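Local structure of beta-galactosidase (Trichoderma reesei, 3OG2) at residues V77-L82 with P129-R134; E122-G127 with T785-N790; G707-T712 with G828-R833. The protein probably hydrolyses terminal non-reducing beta-D-galactose residues in beta-D-galactosides, as a glycoprotein of glycoside hydrolase family 35 with a TIM-barrel domain. All coordinates share one frame; numbering follows the deposited sequence.

Contact 1: V77-L82 with P129-R134; sequences VDWALL and PGWLQR. With NAG (2-acetamido-2-deoxy-beta-D-glucopyranose), chain E.
With CG anti to the backbone N (chi1 175°), the indole of Trp79 swings out to meet Pro129, while Trp131 holds CG between its backbone N and carbonyl carbon (chi1 47°), which carries its six-membered ring back toward the same indole. Pro129 lies over one face of Trp79. Pro129 CG stands 3.5 Å from the centroid of the Trp79 five-membered ring, almost on the ring normal, as a CH-pi contact, and Pro129 CD comes within 3.3 Å of Trp79 CD2. The two tryptophans meet obliquely, Trp131 CH2 being 3.7 Å from Trp79 CZ2 with the planes of the six-membered rings nearly perpendicular. Leu132 adds CD1, 3.9 Å from Trp79 CH2. In the TIM-barrel domain this packing joins segment 79-82, which follows strand 72-76, to the 3-10 segment 130-134, in the loop between strand 110-116 and helix 144-163. The ring of Tyr153, from that helix, also stacks on Trp79. Both indole N-H groups are taken up by Glu83: Trp79 NE1 by the carboxylate, Trp131 NE1 by the carbonyl. At the far end, Arg134 NE donates to O7 of the N-acetylglucosamine, 3.0 Å away and in the guanidinium plane.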
ATOM      1  N   VAL A  77       3.539   9.541  -6.491  1.00  6.22           N
ATOM      2  CA  VAL A  77       2.532  10.310  -7.243  1.00  7.02           C
ATOM      3  C   VAL A  77       2.412   9.663  -8.606  1.00  6.52           C
ATOM      4  O   VAL A  77       3.462   9.300  -9.191  1.00  7.47           O
ATOM      5  CB  VAL A  77       2.915  11.787  -7.384  1.00  7.98           C
ATOM      6  CG1 VAL A  77       1.790  12.522  -8.109  1.00  8.13           C
ATOM      7  CG2 VAL A  77       3.252  12.412  -6.045  1.00  8.51           C
ATOM      8  N   ASP A  78       1.190   9.469  -9.108  1.00  7.15           N
ATOM      9  CA  ASP A  78       0.963   8.798 -10.386  1.00  7.28           C
ATOM     10  C   ASP A  78       0.693   9.831 -11.462  1.00  6.54           C
ATOM     11  O   ASP A  78      -0.408  10.421 -11.541  1.00  7.30           O
ATOM     12  CB  ASP A  78      -0.221   7.831 -10.195  1.00  7.51           C
ATOM     13  CG  ASP A  78      -0.506   7.017 -11.412  1.00  7.13           C
ATOM     14  OD1 ASP A  78       0.091   7.178 -12.491  1.00  8.93           O
ATOM     15  OD2 ASP A  78      -1.417   6.103 -11.303  1.00  9.31           O
ATOM     16  N   TRP A  79       1.690  10.041 -12.326  1.00  6.72           N
ATOM     17  CA  TRP A  79       1.614  11.057 -13.387  1.00  6.56           C
ATOM     18  C   TRP A  79       0.383  10.821 -14.258  1.00  6.41           C
ATOM     19  O   TRP A  79      -0.287  11.795 -14.656  1.00  7.28           O
ATOM     20  CB  TRP A  79       2.937  10.937 -14.183  1.00  7.46           C
ATOM     21  CG  TRP A  79       3.073  11.794 -15.394  1.00  6.49           C
ATOM     22  CD1 TRP A  79       2.316  12.881 -15.831  1.00  6.98           C
ATOM     23  CD2 TRP A  79       4.100  11.619 -16.388  1.00  6.72           C
ATOM     24  NE1 TRP A  79       2.821  13.357 -17.009  1.00  7.06           N
ATOM     25  CE2 TRP A  79       3.914  12.605 -17.379  1.00  7.24           C
ATOM     26  CE3 TRP A  79       5.152  10.720 -16.528  1.00  6.77           C
ATOM     27  CZ2 TRP A  79       4.740  12.715 -18.487  1.00  7.73           C
ATOM     28  CZ3 TRP A  79       5.980  10.813 -17.619  1.00  7.58           C
ATOM     29  CH2 TRP A  79       5.762  11.809 -18.589  1.00  8.59           C
ATOM     30  N   ALA A  80       0.073   9.581 -14.590  1.00  6.88           N
ATOM     31  CA  ALA A  80      -1.024   9.265 -15.519  1.00  7.71           C
ATOM     32  C   ALA A  80      -2.360   9.840 -15.017  1.00  8.27           C
ATOM     33  O   ALA A  80      -3.239  10.097 -15.839  1.00 10.19           O
ATOM     34  CB  ALA A  80      -1.161   7.753 -15.687  1.00  9.04           C
ATOM     35  N   LEU A  81      -2.512  10.031 -13.689  1.00  6.76           N
ATOM     36  CA  LEU A  81      -3.776  10.636 -13.184  1.00  7.40           C
ATOM     37  C   LEU A  81      -3.776  12.148 -13.226  1.00  7.68           C
ATOM     38  O   LEU A  81      -4.876  12.718 -13.180  1.00  8.85           O
ATOM     39  CB  LEU A  81      -3.995  10.150 -11.734  1.00  8.36           C
ATOM     40  CG  LEU A  81      -4.312   8.628 -11.639  1.00  8.45           C
ATOM     41  CD1 LEU A  81      -4.276   8.228 -10.162  1.00 10.74           C
ATOM     42  CD2 LEU A  81      -5.654   8.334 -12.263  1.00 11.29           C
ATOM     43  N   LEU A  82      -2.567  12.751 -13.264  1.00  7.37           N
ATOM     44  CA  LEU A  82      -2.481  14.213 -13.144  1.00  7.73           C
ATOM     45  C   LEU A  82      -2.228  14.906 -14.445  1.00  8.07           C
ATOM     46  O   LEU A  82      -2.350  16.142 -14.501  1.00 10.76           O
ATOM     47  CB  LEU A  82      -1.336  14.555 -12.169  1.00  7.60           C
ATOM     48  CG  LEU A  82      -1.452  13.869 -10.812  1.00  7.94           C
ATOM     49  CD1 LEU A  82      -0.432  14.485  -9.854  1.00  8.72           C
ATOM     50  CD2 LEU A  82      -2.848  13.997 -10.203  1.00  9.52           C
ATOM     51  N   PRO A 129       1.611   8.269 -18.525  1.00  6.90           N
ATOM     52  CA  PRO A 129       0.344   8.416 -19.248  1.00  7.40           C
ATOM     53  C   PRO A 129       0.409   7.679 -20.598  1.00  7.29           C
ATOM     54  O   PRO A 129       1.457   7.572 -21.271  1.00  7.85           O
ATOM     55  CB  PRO A 129       0.227   9.911 -19.518  1.00  7.40           C
ATOM     56  CG  PRO A 129       1.113  10.533 -18.455  1.00  9.97           C
ATOM     57  CD  PRO A 129       2.260   9.563 -18.287  1.00  8.60           C
ATOM     58  N   GLY A 130      -0.742   7.174 -21.058  1.00  7.62           N
ATOM     59  CA  GLY A 130      -0.768   6.377 -22.287  1.00  7.79           C
ATOM     60  C   GLY A 130      -0.326   7.167 -23.526  1.00  6.81           C
ATOM     61  O   GLY A 130       0.065   6.539 -24.522  1.00  8.07           O
ATOM     62  N   TRP A 131      -0.401   8.517 -23.470  1.00  7.14           N
ATOM     63  CA  TRP A 131       0.113   9.259 -24.622  1.00  8.02           C
ATOM     64  C   TRP A 131       1.620   9.153 -24.796  1.00  7.95           C
ATOM     65  O   TRP A 131       2.096   9.527 -25.883  1.00  9.30           O
ATOM     66  CB  TRP A 131      -0.376  10.690 -24.542  1.00  8.72           C
ATOM     67  CG  TRP A 131      -0.271  11.455 -23.267  1.00  7.74           C
ATOM     68  CD1 TRP A 131      -1.238  11.613 -22.347  1.00  7.85           C
ATOM     69  CD2 TRP A 131       0.864  12.203 -22.824  1.00  9.13           C
ATOM     70  NE1 TRP A 131      -0.816  12.394 -21.318  1.00  9.22           N
ATOM     71  CE2 TRP A 131       0.472  12.782 -21.579  1.00  9.29           C
ATOM     72  CE3 TRP A 131       2.153  12.465 -23.324  1.00 10.76           C
ATOM     73  CZ2 TRP A 131       1.309  13.597 -20.808  1.00 11.26           C
ATOM     74  CZ3 TRP A 131       2.965  13.280 -22.530  1.00 13.04           C
ATOM     75  CH2 TRP A 131       2.545  13.833 -21.303  1.00 12.18           C
ATOM     76  N   LEU A 132       2.356   8.583 -23.836  1.00  7.78           N
ATOM     77  CA  LEU A 132       3.771   8.292 -24.125  1.00  8.65           C
ATOM     78  C   LEU A 132       3.913   7.180 -25.136  1.00  8.32           C
ATOM     79  O   LEU A 132       4.997   6.981 -25.684  1.00  9.80           O
ATOM     80  CB  LEU A 132       4.515   7.952 -22.834  1.00 11.06           C
ATOM     81  CG  LEU A 132       4.902   9.158 -21.967  1.00 14.90           C
ATOM     82  CD1 LEU A 132       5.844   8.658 -20.855  1.00 13.28           C
ATOM     83  CD2 LEU A 132       5.487  10.390 -22.596  1.00 19.16           C
ATOM     84  N   GLN A 133       2.839   6.394 -25.450  1.00  8.32           N
ATOM     85  CA  GLN A 133       2.960   5.479 -26.559  1.00  8.82           C
ATOM     86  C   GLN A 133       3.187   6.210 -27.888  1.00  9.74           C
ATOM     87  O   GLN A 133       3.692   5.572 -28.809  1.00 12.25           O
ATOM     88  CB  GLN A 133       1.703   4.592 -26.691  1.00  9.18           C
ATOM     89  CG  GLN A 133       1.415   3.783 -25.432  1.00  8.68           C
ATOM     90  CD  GLN A 133       0.661   2.507 -25.692  1.00  8.65           C
ATOM     91  OE1 GLN A 133      -0.012   2.366 -26.746  1.00 10.73           O
ATOM     92  NE2 GLN A 133       0.695   1.529 -24.765  1.00  8.44           N
ATOM     93  N   ARG A 134       2.877   7.502 -27.951  1.00  8.69           N
ATOM     94  CA  ARG A 134       3.078   8.258 -29.158  1.00  8.89           C
ATOM     95  C   ARG A 134       4.425   8.992 -29.165  1.00  9.91           C
ATOM     96  O   ARG A 134       4.709   9.791 -30.056  1.00 13.10           O
ATOM     97  CB  ARG A 134       1.961   9.292 -29.308  1.00  9.19           C
ATOM     98  CG  ARG A 134       0.595   8.588 -29.361  1.00  9.72           C
ATOM     99  CD  ARG A 134      -0.467   9.534 -29.900  1.00  9.67           C
ATOM    100  NE  ARG A 134      -0.601  10.835 -29.232  1.00 10.12           N
ATOM    101  CZ  ARG A 134      -1.436  11.073 -28.208  1.00  8.37           C
ATOM    102  NH1 ARG A 134      -2.210  10.088 -27.719  1.00  9.27           N
ATOM    103  NH2 ARG A 134      -1.543  12.285 -27.662  1.00  8.89           N
TER
HETATM  104  C1  NAG E1044       4.215  11.905 -33.663  1.00 25.52           C
HETATM  105  C2  NAG E1044       3.123  12.826 -33.089  1.00 32.95           C
HETATM  106  C3  NAG E1044       3.212  14.264 -33.571  1.00 35.17           C
HETATM  107  C4  NAG E1044       4.634  14.844 -33.449  1.00 35.27           C
HETATM  108  C5  NAG E1044       5.617  13.800 -34.006  1.00 30.94           C
HETATM  109  C6  NAG E1044       7.053  14.327 -33.914  1.00 32.81           C
HETATM  110  C7  NAG E1044       0.899  12.187 -32.254  1.00 49.21           C
HETATM  111  C8  NAG E1044      -0.533  12.055 -32.744  1.00 40.17           C
HETATM  112  N2  NAG E1044       1.785  12.334 -33.244  1.00 43.14           N
HETATM  113  O3  NAG E1044       2.301  15.119 -32.891  1.00 55.30           O
HETATM  114  O4  NAG E1044       4.694  16.056 -34.211  1.00 50.19           O
HETATM  115  O5  NAG E1044       5.452  12.547 -33.300  1.00 23.96           O
HETATM  116  O6  NAG E1044       7.963  13.675 -34.770  1.00 36.62           O
HETATM  117  O7  NAG E1044       1.062  12.496 -31.062  1.00 33.16           O

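Contact 2: E122-G127 with T785-N790. With GLC (alpha-D-glucopyranose), chain C.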
ATOM      1  N   GLU A 122       2.948  -1.077  -9.689  1.00  6.91           N
ATOM      2  CA  GLU A 122       1.813  -1.896 -10.151  1.00  6.40           C
ATOM      3  C   GLU A 122       0.614  -1.041 -10.591  1.00  6.83           C
ATOM      4  O   GLU A 122      -0.539  -1.435 -10.505  1.00  7.29           O
ATOM      5  CB  GLU A 122       1.397  -2.932  -9.099  1.00  7.54           C
ATOM      6  CG  GLU A 122       2.472  -4.048  -8.968  1.00  8.24           C
ATOM      7  CD  GLU A 122       3.700  -3.603  -8.194  1.00  7.91           C
ATOM      8  OE1 GLU A 122       3.561  -3.205  -6.995  1.00 10.12           O
ATOM      9  OE2 GLU A 122       4.834  -3.711  -8.735  1.00 10.35           O
ATOM     10  N   VAL A 123       0.922   0.158 -11.116  1.00  6.70           N
ATOM     11  CA  VAL A 123      -0.094   1.041 -11.678  1.00  7.01           C
ATOM     12  C   VAL A 123       0.028   1.008 -13.210  1.00  6.10           C
ATOM     13  O   VAL A 123       1.093   0.683 -13.773  1.00  6.75           O
ATOM     14  CB  VAL A 123      -0.040   2.502 -11.203  1.00  6.98           C
ATOM     15  CG1 VAL A 123      -0.165   2.540  -9.667  1.00  8.02           C
ATOM     16  CG2 VAL A 123       1.180   3.280 -11.691  1.00  8.64           C
ATOM     17  N   SER A 124      -1.073   1.389 -13.872  1.00  6.28           N
ATOM     18  CA  SER A 124      -1.088   1.403 -15.334  1.00  6.89           C
ATOM     19  C   SER A 124       0.075   2.278 -15.850  1.00  6.25           C
ATOM     20  O   SER A 124       0.264   3.409 -15.394  1.00  7.60           O
ATOM     21  CB  SER A 124      -2.422   1.985 -15.811  1.00  7.62           C
ATOM     22  OG  SER A 124      -2.460   1.891 -17.237  1.00  7.99           O
ATOM     23  N   GLY A 125       0.832   1.730 -16.796  1.00  6.32           N
ATOM     24  CA  GLY A 125       1.981   2.372 -17.454  1.00  6.96           C
ATOM     25  C   GLY A 125       3.146   2.557 -16.498  1.00  6.80           C
ATOM     26  O   GLY A 125       4.117   3.282 -16.848  1.00  7.85           O
ATOM     27  N   GLY A 126       3.119   2.004 -15.277  1.00  6.43           N
ATOM     28  CA  GLY A 126       4.097   2.343 -14.280  1.00  6.42           C
ATOM     29  C   GLY A 126       4.095   3.853 -13.960  1.00  6.29           C
ATOM     30  O   GLY A 126       5.117   4.353 -13.450  1.00  7.17           O
ATOM     31  N   GLY A 127       2.979   4.508 -14.181  1.00  6.69           N
ATOM     32  CA  GLY A 127       2.836   5.944 -13.932  1.00  7.37           C
ATOM     33  C   GLY A 127       2.842   6.730 -15.226  1.00  7.38           C
ATOM     34  O   GLY A 127       2.373   7.885 -15.262  1.00  8.34           O
ATOM     35  N   THR A 785      -6.790  -4.329 -19.375  1.00  8.10           N
ATOM     36  CA  THR A 785      -6.615  -4.383 -17.904  1.00  7.43           C
ATOM     37  C   THR A 785      -5.543  -3.394 -17.477  1.00  6.53           C
ATOM     38  O   THR A 785      -5.062  -3.447 -16.342  1.00  8.20           O
ATOM     39  CB  THR A 785      -6.282  -5.821 -17.472  1.00  7.79           C
ATOM     40  OG1 THR A 785      -5.205  -6.249 -18.328  1.00  8.91           O
ATOM     41  CG2 THR A 785      -7.512  -6.710 -17.656  1.00  9.27           C
ATOM     42  N   GLY A 786      -5.185  -2.463 -18.339  1.00  7.35           N
ATOM     43  CA  GLY A 786      -4.238  -1.370 -18.003  1.00  7.79           C
ATOM     44  C   GLY A 786      -3.074  -1.384 -18.963  1.00  6.82           C
ATOM     45  O   GLY A 786      -2.963  -2.299 -19.808  1.00  7.96           O
ATOM     46  N   LEU A 787      -2.193  -0.419 -18.879  1.00  7.09           N
ATOM     47  CA  LEU A 787      -0.982  -0.409 -19.703  1.00  6.74           C
ATOM     48  C   LEU A 787       0.151  -1.031 -18.896  1.00  6.91           C
ATOM     49  O   LEU A 787       0.178  -0.933 -17.639  1.00  7.68           O
ATOM     50  CB  LEU A 787      -0.633   1.049 -20.059  1.00  7.53           C
ATOM     51  CG  LEU A 787      -1.789   1.762 -20.786  1.00  8.09           C
ATOM     52  CD1 LEU A 787      -1.371   3.175 -21.176  1.00 11.15           C
ATOM     53  CD2 LEU A 787      -2.226   0.960 -22.011  1.00 10.69           C
ATOM     54  N   ASP A 788       1.046  -1.713 -19.585  1.00  7.54           N
ATOM     55  CA  ASP A 788       2.114  -2.407 -18.884  1.00  8.43           C
ATOM     56  C   ASP A 788       3.108  -1.410 -18.263  1.00  7.41           C
ATOM     57  O   ASP A 788       3.230  -0.257 -18.700  1.00  8.86           O
ATOM     58  CB  ASP A 788       2.887  -3.315 -19.853  1.00 10.17           C
ATOM     59  CG  ASP A 788       2.047  -4.497 -20.335  1.00 11.99           C
ATOM     60  OD1 ASP A 788       1.014  -4.883 -19.725  1.00 14.87           O
ATOM     61  OD2 ASP A 788       2.419  -5.130 -21.354  1.00 18.60           O
ATOM     62  N   GLU A 789       3.833  -1.900 -17.257  1.00  7.57           N
ATOM     63  CA  GLU A 789       4.975  -1.220 -16.696  1.00  7.96           C
ATOM     64  C   GLU A 789       6.159  -1.191 -17.664  1.00  7.59           C
ATOM     65  O   GLU A 789       6.141  -1.764 -18.765  1.00  9.94           O
ATOM     66  CB  GLU A 789       5.382  -1.925 -15.358  1.00  8.14           C
ATOM     67  CG  GLU A 789       4.368  -1.617 -14.258  1.00  8.47           C
ATOM     68  CD  GLU A 789       4.642  -2.442 -13.019  1.00  8.44           C
ATOM     69  OE1 GLU A 789       5.081  -3.650 -13.178  1.00  9.94           O
ATOM     70  OE2 GLU A 789       4.435  -1.942 -11.907  1.00  9.74           O
ATOM     71  N   ASN A 790       7.199  -0.448 -17.231  1.00  8.29           N
ATOM     72  CA  ASN A 790       8.388  -0.213 -18.052  1.00  8.32           C
ATOM     73  C   ASN A 790       9.615  -0.306 -17.168  1.00  8.58           C
ATOM     74  O   ASN A 790      10.459   0.590 -17.082  1.00  9.33           O
ATOM     75  CB  ASN A 790       8.287   1.180 -18.714  1.00  9.18           C
ATOM     76  CG  ASN A 790       9.113   1.248 -19.984  1.00  8.20           C
ATOM     77  OD1 ASN A 790       8.548   1.122 -21.071  1.00  9.76           O
ATOM     78  ND2 ASN A 790      10.437   1.450 -19.902  1.00 10.76           N
TER
HETATM   79  C1  GLC C   8       6.971 -10.116 -12.353  1.00 66.36           C
HETATM   80  C2  GLC C   8       8.184  -9.734 -11.538  1.00 72.79           C
HETATM   81  C3  GLC C   8       8.352  -8.280 -11.166  1.00 76.84           C
HETATM   82  C4  GLC C   8       7.828  -7.344 -12.242  1.00 82.87           C
HETATM   83  C5  GLC C   8       6.390  -7.792 -12.580  1.00 78.62           C
HETATM   84  C6  GLC C   8       5.655  -6.708 -13.267  1.00 75.47           C
HETATM   85  O2  GLC C   8       8.245 -10.505 -10.358  1.00 72.99           O
HETATM   86  O3  GLC C   8       9.734  -8.048 -10.947  1.00 78.52           O
HETATM   87  O4  GLC C   8       7.789  -6.001 -11.797  1.00 88.47           O
HETATM   88  O5  GLC C   8       6.442  -9.077 -13.165  1.00 72.64           O
HETATM   89  O6  GLC C   8       4.643  -6.918 -14.180  1.00 91.74           O
HETATM   90  O   HOH W   1       5.298  -4.947 -10.932  1.00 14.33           O
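Glu789 grips the backbone of Glu122, and Ser124 that of Leu787, each through one side-chain oxygen. The Glu789 chain runs extended beyond CG, which lays CG beside Gly126 and carries the carboxylate on to the backbone of Glu122. There Glu789 OE2 accepts from Glu122 N at 2.8 Å, the amide lying nearly along the C-O axis of OE2 although the bond is bent at hydrogen (133°). Glu122, seen binding beta-D-galactose in this protein, has its own chain folded at chi2 (76°), and its OE2 comes 3.7 Å from Glu789 OE2, with the carboxylate planes steeply inclined. A water that donates to Glu122 OE2 and to Glu789 OE1, at 2.6 Å in each case, probably eases this meeting of like charges, and it also bonds O4 of the glucose. The other oxygen of Glu122, OE1, is held by the hydroxyl of Tyr342.

At the opposite end of the contact Ser124 OG, anti to its own backbone N (chi1 -175°), receives Leu787 N in a nearly straight bond of 2.8 Å. Gly125 N returns one to Leu787 O. Gly125 CA makes a CA-H...O contact of 3.2 Å with Asp788 O, a buried carbonyl oxygen without a hydrogen-bonding partner in the model. Positive phi angles at Gly125 and Gly126 coil the backbone tightly here.

Segment 122-127 belongs to the TIM-barrel loop between strand 110-116 and helix 144-163. Segment 785-790 reaches it from the all-beta part of the chain, in the loop between strands 775-782 and 803-811.

Contact 3: G707-T712 with G828-R833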
ATOM      1  N   GLY A 707      -5.719   8.570 -28.470  1.00  8.59           N
ATOM      2  CA  GLY A 707      -6.037   9.239 -27.208  1.00  9.06           C
ATOM      3  C   GLY A 707      -6.808   8.419 -26.209  1.00  8.61           C
ATOM      4  O   GLY A 707      -7.278   9.012 -25.197  1.00  8.57           O
ATOM      5  N   PHE A 708      -6.972   7.109 -26.437  1.00  7.49           N
ATOM      6  CA  PHE A 708      -7.760   6.252 -25.570  1.00  7.26           C
ATOM      7  C   PHE A 708      -6.815   5.356 -24.762  1.00  7.87           C
ATOM      8  O   PHE A 708      -6.236   4.438 -25.369  1.00  9.58           O
ATOM      9  CB  PHE A 708      -8.736   5.388 -26.389  1.00  7.40           C
ATOM     10  CG  PHE A 708      -9.695   6.255 -27.202  1.00  7.01           C
ATOM     11  CD1 PHE A 708     -10.579   7.122 -26.577  1.00  6.93           C
ATOM     12  CD2 PHE A 708      -9.675   6.140 -28.592  1.00  7.62           C
ATOM     13  CE1 PHE A 708     -11.447   7.862 -27.348  1.00  7.97           C
ATOM     14  CE2 PHE A 708     -10.503   6.899 -29.382  1.00  8.63           C
ATOM     15  CZ  PHE A 708     -11.398   7.763 -28.729  1.00  9.23           C
ATOM     16  N   HIS A 709      -6.715   5.601 -23.467  1.00  8.45           N
ATOM     17  CA  HIS A 709      -5.703   4.919 -22.649  1.00  8.45           C
ATOM     18  C   HIS A 709      -6.284   4.039 -21.559  1.00  8.41           C
ATOM     19  O   HIS A 709      -5.495   3.388 -20.844  1.00 10.15           O
ATOM     20  CB  HIS A 709      -4.791   5.981 -21.940  1.00  8.82           C
ATOM     21  CG  HIS A 709      -4.278   6.953 -22.964  1.00  7.84           C
ATOM     22  ND1 HIS A 709      -3.610   6.532 -24.120  1.00  8.31           N
ATOM     23  CD2 HIS A 709      -4.449   8.300 -23.004  1.00  8.69           C
ATOM     24  CE1 HIS A 709      -3.342   7.643 -24.817  1.00  7.60           C
ATOM     25  NE2 HIS A 709      -3.823   8.712 -24.166  1.00  8.29           N
ATOM     26  N   ALA A 710      -7.593   4.052 -21.384  1.00  8.39           N
ATOM     27  CA  ALA A 710      -8.217   3.500 -20.187  1.00  8.79           C
ATOM     28  C   ALA A 710      -9.408   2.588 -20.561  1.00  8.48           C
ATOM     29  O   ALA A 710     -10.302   2.961 -21.327  1.00  9.66           O
ATOM     30  CB  ALA A 710      -8.777   4.616 -19.308  1.00 11.52           C
ATOM     31  N   GLY A 711      -9.475   1.433 -19.910  1.00  8.68           N
ATOM     32  CA  GLY A 711     -10.669   0.601 -19.984  1.00  9.38           C
ATOM     33  C   GLY A 711     -10.943   0.022 -21.348  1.00  8.49           C
ATOM     34  O   GLY A 711     -10.072  -0.149 -22.229  1.00  9.59           O
ATOM     35  N   THR A 712     -12.235  -0.335 -21.537  1.00  8.43           N
ATOM     36  CA  THR A 712     -12.586  -1.136 -22.681  1.00  8.63           C
ATOM     37  C   THR A 712     -12.607  -0.291 -23.962  1.00  7.58           C
ATOM     38  O   THR A 712     -13.082   0.843 -23.982  1.00  9.07           O
ATOM     39  CB  THR A 712     -14.013  -1.714 -22.441  1.00  9.62           C
ATOM     40  OG1 THR A 712     -14.079  -2.293 -21.149  1.00 10.46           O
ATOM     41  CG2 THR A 712     -14.404  -2.756 -23.492  1.00  9.94           C
ATOM     42  N   GLY A 828     -14.245  11.288 -25.566  1.00  8.76           N
ATOM     43  CA  GLY A 828     -13.368  12.448 -25.521  1.00 10.01           C
ATOM     44  C   GLY A 828     -11.900  12.090 -25.524  1.00  8.30           C
ATOM     45  O   GLY A 828     -11.061  12.950 -25.772  1.00 10.10           O
ATOM     46  N   GLY A 829     -11.567  10.817 -25.178  1.00  8.52           N
ATOM     47  CA  GLY A 829     -10.159  10.439 -25.075  1.00  9.22           C
ATOM     48  C   GLY A 829      -9.420  11.301 -24.065  1.00  8.43           C
ATOM     49  O   GLY A 829      -9.806  11.334 -22.872  1.00  9.27           O
ATOM     50  N   GLU A 830      -8.344  11.992 -24.478  1.00  8.59           N
ATOM     51  CA  GLU A 830      -7.581  12.842 -23.574  1.00  8.35           C
ATOM     52  C   GLU A 830      -8.377  14.072 -23.190  1.00  8.95           C
ATOM     53  O   GLU A 830      -8.021  14.666 -22.149  1.00 10.27           O
ATOM     54  CB  GLU A 830      -6.236  13.260 -24.216  1.00  9.15           C
ATOM     55  CG  GLU A 830      -5.359  11.994 -24.313  1.00  9.41           C
ATOM     56  CD  GLU A 830      -4.243  12.069 -25.308  1.00  9.77           C
ATOM     57  OE1 GLU A 830      -3.982  13.110 -25.961  1.00 12.15           O
ATOM     58  OE2 GLU A 830      -3.568  11.029 -25.472  1.00 10.11           O
ATOM     59  N   ASP A 831      -9.393  14.444 -23.953  1.00  9.98           N
ATOM     60  CA  ASP A 831     -10.374  15.463 -23.482  1.00 10.15           C
ATOM     61  C   ASP A 831     -11.433  14.718 -22.676  1.00 10.09           C
ATOM     62  O   ASP A 831     -12.631  14.716 -23.029  1.00 11.01           O
ATOM     63  CB  ASP A 831     -10.943  16.209 -24.674  1.00 12.33           C
ATOM     64  CG  ASP A 831      -9.851  16.986 -25.369  1.00 18.15           C
ATOM     65  OD1 ASP A 831      -9.149  17.777 -24.727  1.00 24.96           O
ATOM     66  OD2 ASP A 831      -9.663  16.793 -26.576  1.00 31.84           O
ATOM     67  N   TYR A 832     -10.999  14.053 -21.600  1.00  9.03           N
ATOM     68  CA  TYR A 832     -11.924  13.159 -20.884  1.00  8.68           C
ATOM     69  C   TYR A 832     -13.016  13.943 -20.193  1.00  9.22           C
ATOM     70  O   TYR A 832     -12.884  15.126 -19.831  1.00 11.55           O
ATOM     71  CB  TYR A 832     -11.119  12.279 -19.911  1.00  9.74           C
ATOM     72  CG  TYR A 832     -10.304  13.031 -18.884  1.00  9.55           C
ATOM     73  CD1 TYR A 832      -8.999  13.458 -19.194  1.00 10.44           C
ATOM     74  CD2 TYR A 832     -10.802  13.275 -17.620  1.00  9.45           C
ATOM     75  CE1 TYR A 832      -8.225  14.134 -18.269  1.00 10.53           C
ATOM     76  CE2 TYR A 832     -10.043  13.955 -16.663  1.00  9.83           C
ATOM     77  CZ  TYR A 832      -8.758  14.386 -17.005  1.00 10.25           C
ATOM     78  OH  TYR A 832      -8.005  15.048 -16.043  1.00 11.26           O
ATOM     79  N   ARG A 833     -14.171  13.326 -19.991  1.00 10.40           N
ATOM     80  CA  ARG A 833     -15.353  14.081 -19.571  1.00 10.84           C
ATOM     81  C   ARG A 833     -15.470  14.268 -18.082  1.00 14.18           C
ATOM     82  O   ARG A 833     -16.171  15.198 -17.649  1.00 22.22           O
ATOM     83  CB  ARG A 833     -16.607  13.386 -20.119  1.00 14.52           C
ATOM     84  CG  ARG A 833     -16.710  13.421 -21.630  1.00 12.57           C
ATOM     85  CD  ARG A 833     -16.772  14.855 -22.172  1.00 17.58           C
ATOM     86  NE  ARG A 833     -17.046  14.859 -23.610  1.00 18.49           N
ATOM     87  CZ  ARG A 833     -18.198  15.171 -24.161  1.00 16.38           C
ATOM     88  NH1 ARG A 833     -19.226  15.527 -23.400  1.00 18.11           N
ATOM     89  NH2 ARG A 833     -18.300  15.125 -25.495  1.00 20.05           N
TER
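A type II' beta turn from Gly828 to Asp831 presents Gly829 and Glu830 to the loop that leads into strand 713-720. From the turn, Glu830 reaches His709 in a His-carboxylate hydrogen bond: His709 NE2 donates to Glu830 OE2 at 2.7 Å, with an angle of 162° at hydrogen. The bond uses the anti lone pair of OE2, and the imidazole and carboxylate planes are only 22° apart. Both side chains set CG anti to the carbonyl carbon (chi1 -69° in Glu830), and the glutamate then extends past CG to bring its carboxylate to the ring edge. The turn follows strand 820-824, the neighbour of 713-720 in a five-stranded antiparallel sheet, so the contact ties together the loops at adjoining ends of this pair. Ser704 OG bonds His709 ND1 and thereby fixes the other side of the ring, while Arg134 forms a salt bridge with the same OE2. Were Glu830 an alanine, His709 NE2 and the Arg134 guanidinium would probably lose their shared carboxylate, and the imidazole would turn more easily. Beside the pair, Gly829 CA sits 3.2 Å from Gly707 O and 3.7 Å from Phe708 CD1.

In the fold
The three contacts lie on one side of the chain's centre, where the TIM barrel meets an all-beta domain from much later in the chain. Contact 1 is internal to the barrel domain, contact 2 joins the barrel to the loop after strand 775-782, and contact 3 lies within the later part of the chain. The centres of contacts 1 and 2 are about 9 Å apart, those of contacts 1 and 3 about 12 Å, and those of contacts 2 and 3 about 16 Å. Contact 1 closes before contact 3 opens, whereas contact 2 crosses both. The barrel loop between strand 110-116 and helix 144-163 supplies 122-127 and 129-134, and so runs from the galactose site to the glycan-bearing surface.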